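Local coordinates for multidrug resistance protein (PDB 1YC9) that forms a trimeric outer-membrane efflux channel of Vibrio cholerae and could contribute to resistance against drugs such as puromycin and acriflavine, at residues V359-I370 and L418-L429. The protein carries 1 engineered substitution. Numbering follows the deposited sequence.
Sequences VVTSSQALQARI and LQSRAFSLDLAL
Leu-418 lays CD2 over one face of the Arg-369 guanidinium, 3.5 Å above its plane and displaced toward the rim. At the edge of the Arg-421 guanidinium, in its plane, a water accepts from NE; the same water donates to Ser-362 O, bridging the helices. Leu-366 CD1 also lies near that plane. The two guanidinium planes are turned 47° apart, with Arg-369 NH1 4.0 Å from Arg-421 NE, and Glu-211 of the second subunit forms salt bridges to both arginines, which should offset their like charge. Helices 326-391 and 398-433 run antiparallel here, at 153°, as neighbours in the long helical barrel of outer membrane factors, part of the first being predicted as coiled coil. Leu-366 is the knob in a hole made by Leu-418, Arg-421, Ala-422 and Leu-425. CG anti to the backbone N (chi1 -176°) carries its branches into this hole: CD2 lies 3.6 Å from Ala-422 CB, while CD1 meets Leu-418 CD2. Leu-425 packs on Ser-362, CD1 against its O and CD2 3.7 Å from its CB. A second water joins Ser-363 OG to Leu-425 O, the latter bond weak; Ser-363 OG itself donates to Val-359 O at 2.7 Å. Val-359 sets CG2 3.7 Å from Ala-428 CB and turns CG1 to Leu-429 CB.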
loop_
_atom_site.group_PDB
_atom_site.type_symbol
_atom_site.label_atom_id
_atom_site.label_comp_id
_atom_site.label_asym_id
_atom_site.label_seq_id
_atom_site.Cartn_x
_atom_site.Cartn_y
_atom_site.Cartn_z
ATOM N N VAL A 359 8.615 -20.619 -9.231
ATOM C CA VAL A 359 9.276 -21.573 -8.351
ATOM C C VAL A 359 9.826 -22.759 -9.164
ATOM O O VAL A 359 10.971 -23.163 -8.976
ATOM C CB VAL A 359 8.371 -22.117 -7.238
ATOM C CG1 VAL A 359 9.116 -23.247 -6.482
ATOM C CG2 VAL A 359 7.926 -21.013 -6.287
ATOM N N VAL A 360 9.037 -23.240 -10.088
ATOM C CA VAL A 360 9.430 -24.326 -10.983
ATOM C C VAL A 360 10.607 -23.901 -11.857
ATOM O O VAL A 360 11.627 -24.586 -11.946
ATOM C CB VAL A 360 8.271 -24.779 -11.920
ATOM C CG1 VAL A 360 8.769 -25.753 -12.987
ATOM C CG2 VAL A 360 7.120 -25.404 -11.122
ATOM N N THR A 361 10.498 -22.734 -12.461
ATOM C CA THR A 361 11.574 -22.220 -13.274
ATOM C C THR A 361 12.870 -22.164 -12.497
ATOM O O THR A 361 13.906 -22.639 -12.962
ATOM C CB THR A 361 11.198 -20.816 -13.792
ATOM O OG1 THR A 361 10.205 -20.958 -14.820
ATOM C CG2 THR A 361 12.350 -20.163 -14.450
ATOM N N SER A 362 12.823 -21.604 -11.302
ATOM C CA SER A 362 14.027 -21.357 -10.578
ATOM C C SER A 362 14.582 -22.662 -9.963
ATOM O O SER A 362 15.796 -22.843 -9.875
ATOM C CB SER A 362 13.810 -20.301 -9.512
ATOM O OG SER A 362 13.470 -19.039 -10.114
ATOM N N SER A 363 13.675 -23.503 -9.527
ATOM C CA SER A 363 14.040 -24.799 -8.969
ATOM C C SER A 363 14.771 -25.635 -10.011
ATOM O O SER A 363 15.810 -26.213 -9.710
ATOM C CB SER A 363 12.793 -25.497 -8.405
ATOM O OG SER A 363 12.361 -24.722 -7.309
ATOM N N GLN A 364 14.246 -25.681 -11.219
ATOM C CA GLN A 364 14.863 -26.406 -12.322
ATOM C C GLN A 364 16.221 -25.808 -12.754
ATOM O O GLN A 364 17.124 -26.526 -13.169
ATOM C CB GLN A 364 13.933 -26.447 -13.524
ATOM C CG GLN A 364 12.656 -27.291 -13.252
ATOM C CD GLN A 364 11.747 -27.448 -14.480
ATOM O OE1 GLN A 364 11.111 -28.489 -14.634
ATOM N NE2 GLN A 364 11.701 -26.443 -15.346
ATOM N N ALA A 365 16.350 -24.493 -12.704
ATOM C CA ALA A 365 17.633 -23.859 -13.023
ATOM C C ALA A 365 18.743 -24.027 -11.961
ATOM O O ALA A 365 19.921 -23.880 -12.295
ATOM C CB ALA A 365 17.419 -22.373 -13.317
ATOM N N LEU A 366 18.392 -24.353 -10.731
ATOM C CA LEU A 366 19.298 -24.136 -9.632
ATOM C C LEU A 366 20.493 -25.083 -9.720
ATOM O O LEU A 366 21.635 -24.659 -9.515
ATOM C CB LEU A 366 18.618 -24.303 -8.281
ATOM C CG LEU A 366 19.511 -23.983 -7.085
ATOM C CD1 LEU A 366 20.123 -22.573 -7.118
ATOM C CD2 LEU A 366 18.787 -24.142 -5.804
ATOM N N GLN A 367 20.242 -26.354 -10.038
ATOM C CA GLN A 367 21.347 -27.330 -9.920
ATOM C C GLN A 367 22.510 -27.006 -10.843
ATOM O O GLN A 367 23.640 -27.057 -10.421
ATOM C CB GLN A 367 20.900 -28.800 -10.106
ATOM C CG GLN A 367 22.047 -29.793 -9.726
ATOM C CD GLN A 367 22.555 -29.596 -8.293
ATOM O OE1 GLN A 367 21.794 -29.697 -7.306
ATOM N NE2 GLN A 367 23.833 -29.257 -8.177
ATOM N N ALA A 368 22.238 -26.645 -12.073
ATOM C CA ALA A 368 23.272 -26.302 -13.033
ATOM C C ALA A 368 24.031 -25.052 -12.629
ATOM O O ALA A 368 25.255 -24.979 -12.849
ATOM C CB ALA A 368 22.711 -26.138 -14.346
ATOM N N ARG A 369 23.299 -24.046 -12.106
ATOM C CA ARG A 369 23.953 -22.857 -11.524
ATOM C C ARG A 369 24.959 -23.222 -10.430
ATOM O O ARG A 369 26.120 -22.782 -10.456
ATOM C CB ARG A 369 22.891 -21.874 -10.991
ATOM C CG ARG A 369 22.090 -21.251 -12.107
ATOM C CD ARG A 369 21.115 -20.192 -11.660
ATOM N NE ARG A 369 21.868 -19.055 -11.106
ATOM C CZ ARG A 369 21.283 -18.001 -10.553
ATOM N NH1 ARG A 369 19.970 -17.942 -10.510
ATOM N NH2 ARG A 369 22.022 -17.013 -10.048
ATOM N N ILE A 370 24.520 -24.046 -9.483
ATOM C CA ILE A 370 25.345 -24.501 -8.402
ATOM C C ILE A 370 26.561 -25.271 -8.960
ATOM O O ILE A 370 27.678 -25.031 -8.541
ATOM C CB ILE A 370 24.523 -25.355 -7.439
ATOM C CG1 ILE A 370 23.592 -24.440 -6.611
ATOM C CG2 ILE A 370 25.414 -26.259 -6.505
ATOM C CD1 ILE A 370 22.783 -25.176 -5.506
ATOM N N LEU A 418 23.958 -19.363 -3.598
ATOM C CA LEU A 418 23.160 -20.352 -4.390
ATOM C C LEU A 418 22.684 -21.538 -3.574
ATOM O O LEU A 418 21.566 -22.058 -3.775
ATOM C CB LEU A 418 23.907 -20.833 -5.642
ATOM C CG LEU A 418 24.016 -19.851 -6.806
ATOM C CD1 LEU A 418 24.993 -20.393 -7.836
ATOM C CD2 LEU A 418 22.663 -19.611 -7.505
ATOM N N GLN A 419 23.523 -21.983 -2.647
ATOM C CA GLN A 419 23.139 -23.001 -1.659
ATOM C C GLN A 419 22.015 -22.517 -0.769
ATOM O O GLN A 419 21.030 -23.227 -0.548
ATOM C CB GLN A 419 24.344 -23.417 -0.819
ATOM C CG GLN A 419 25.372 -24.154 -1.653
ATOM C CD GLN A 419 26.690 -24.379 -0.950
ATOM O OE1 GLN A 419 27.074 -23.632 -0.042
ATOM N NE2 GLN A 419 27.394 -25.422 -1.379
ATOM N N SER A 420 22.108 -21.273 -0.304
ATOM C CA SER A 420 21.012 -20.648 0.423
ATOM C C SER A 420 19.746 -20.515 -0.406
ATOM O O SER A 420 18.626 -20.662 0.116
ATOM C CB SER A 420 21.410 -19.245 0.933
ATOM O OG SER A 420 20.273 -18.622 1.528
ATOM N N ARG A 421 19.911 -20.269 -1.694
ATOM C CA ARG A 421 18.809 -20.171 -2.598
ATOM C C ARG A 421 17.976 -21.446 -2.641
ATOM O O ARG A 421 16.772 -21.369 -2.883
ATOM C CB ARG A 421 19.282 -19.774 -3.987
ATOM C CG ARG A 421 18.210 -19.536 -5.011
ATOM C CD ARG A 421 18.764 -18.910 -6.244
ATOM N NE ARG A 421 17.797 -18.753 -7.310
ATOM C CZ ARG A 421 16.915 -17.748 -7.340
ATOM N NH1 ARG A 421 16.863 -16.850 -6.364
ATOM N NH2 ARG A 421 16.080 -17.640 -8.351
ATOM N N ALA A 422 18.608 -22.590 -2.434
ATOM C CA ALA A 422 17.883 -23.880 -2.422
ATOM C C ALA A 422 16.861 -23.891 -1.300
ATOM O O ALA A 422 15.720 -24.305 -1.492
ATOM C CB ALA A 422 18.849 -25.029 -2.290
ATOM N N PHE A 423 17.245 -23.382 -0.129
ATOM C CA PHE A 423 16.340 -23.250 0.990
ATOM C C PHE A 423 15.232 -22.245 0.663
ATOM O O PHE A 423 14.061 -22.557 0.842
ATOM C CB PHE A 423 17.112 -22.867 2.234
ATOM C CG PHE A 423 16.287 -22.746 3.511
ATOM C CD1 PHE A 423 15.150 -23.505 3.757
ATOM C CD2 PHE A 423 16.683 -21.842 4.479
ATOM C CE1 PHE A 423 14.467 -23.403 4.966
ATOM C CE2 PHE A 423 15.992 -21.696 5.682
ATOM C CZ PHE A 423 14.852 -22.467 5.922
ATOM N N SER A 424 15.606 -21.080 0.119
ATOM C CA SER A 424 14.649 -20.067 -0.251
ATOM C C SER A 424 13.623 -20.553 -1.225
ATOM O O SER A 424 12.439 -20.218 -1.078
ATOM C CB SER A 424 15.371 -18.828 -0.796
ATOM O OG SER A 424 16.048 -18.199 0.306
ATOM N N LEU A 425 14.061 -21.328 -2.204
ATOM C CA LEU A 425 13.157 -21.906 -3.205
ATOM C C LEU A 425 12.221 -22.942 -2.621
ATOM O O LEU A 425 11.077 -23.097 -3.098
ATOM C CB LEU A 425 13.908 -22.465 -4.404
ATOM C CG LEU A 425 14.443 -21.353 -5.301
ATOM C CD1 LEU A 425 15.324 -21.966 -6.380
ATOM C CD2 LEU A 425 13.289 -20.481 -5.886
ATOM N N ASP A 426 12.695 -23.686 -1.632
ATOM C CA ASP A 426 11.824 -24.649 -0.983
ATOM C C ASP A 426 10.740 -23.871 -0.270
ATOM O O ASP A 426 9.566 -24.233 -0.294
ATOM C CB ASP A 426 12.597 -25.565 -0.023
ATOM C CG ASP A 426 11.830 -26.841 0.274
ATOM O OD1 ASP A 426 11.507 -27.551 -0.699
ATOM O OD2 ASP A 426 11.480 -27.160 1.420
ATOM N N LEU A 427 11.123 -22.799 0.431
ATOM C CA LEU A 427 10.139 -21.962 1.071
ATOM C C LEU A 427 9.200 -21.292 0.079
ATOM O O LEU A 427 8.022 -21.145 0.356
ATOM C CB LEU A 427 10.814 -20.918 1.979
ATOM C CG LEU A 427 11.689 -21.425 3.115
ATOM C CD1 LEU A 427 12.464 -20.205 3.751
ATOM C CD2 LEU A 427 10.838 -22.097 4.183
ATOM N N ALA A 428 9.705 -20.873 -1.077
ATOM C CA ALA A 428 8.890 -20.262 -2.121
ATOM C C ALA A 428 7.840 -21.255 -2.653
ATOM O O ALA A 428 6.717 -20.896 -3.004
ATOM C CB ALA A 428 9.739 -19.840 -3.242
ATOM N N LEU A 429 8.207 -22.521 -2.675
ATOM C CA LEU A 429 7.271 -23.547 -3.119
ATOM C C LEU A 429 6.155 -23.678 -2.095
ATOM O O LEU A 429 4.988 -23.824 -2.462
ATOM C CB LEU A 429 7.993 -24.897 -3.294
ATOM C CG LEU A 429 7.103 -26.121 -3.652
ATOM C CD1 LEU A 429 6.501 -25.911 -5.007
ATOM C CD2 LEU A 429 7.980 -27.388 -3.643
HETATM O O HOH W 1 17.819 -20.793 -9.343
HETATM O O HOH W 2 11.313 -25.453 -4.861
#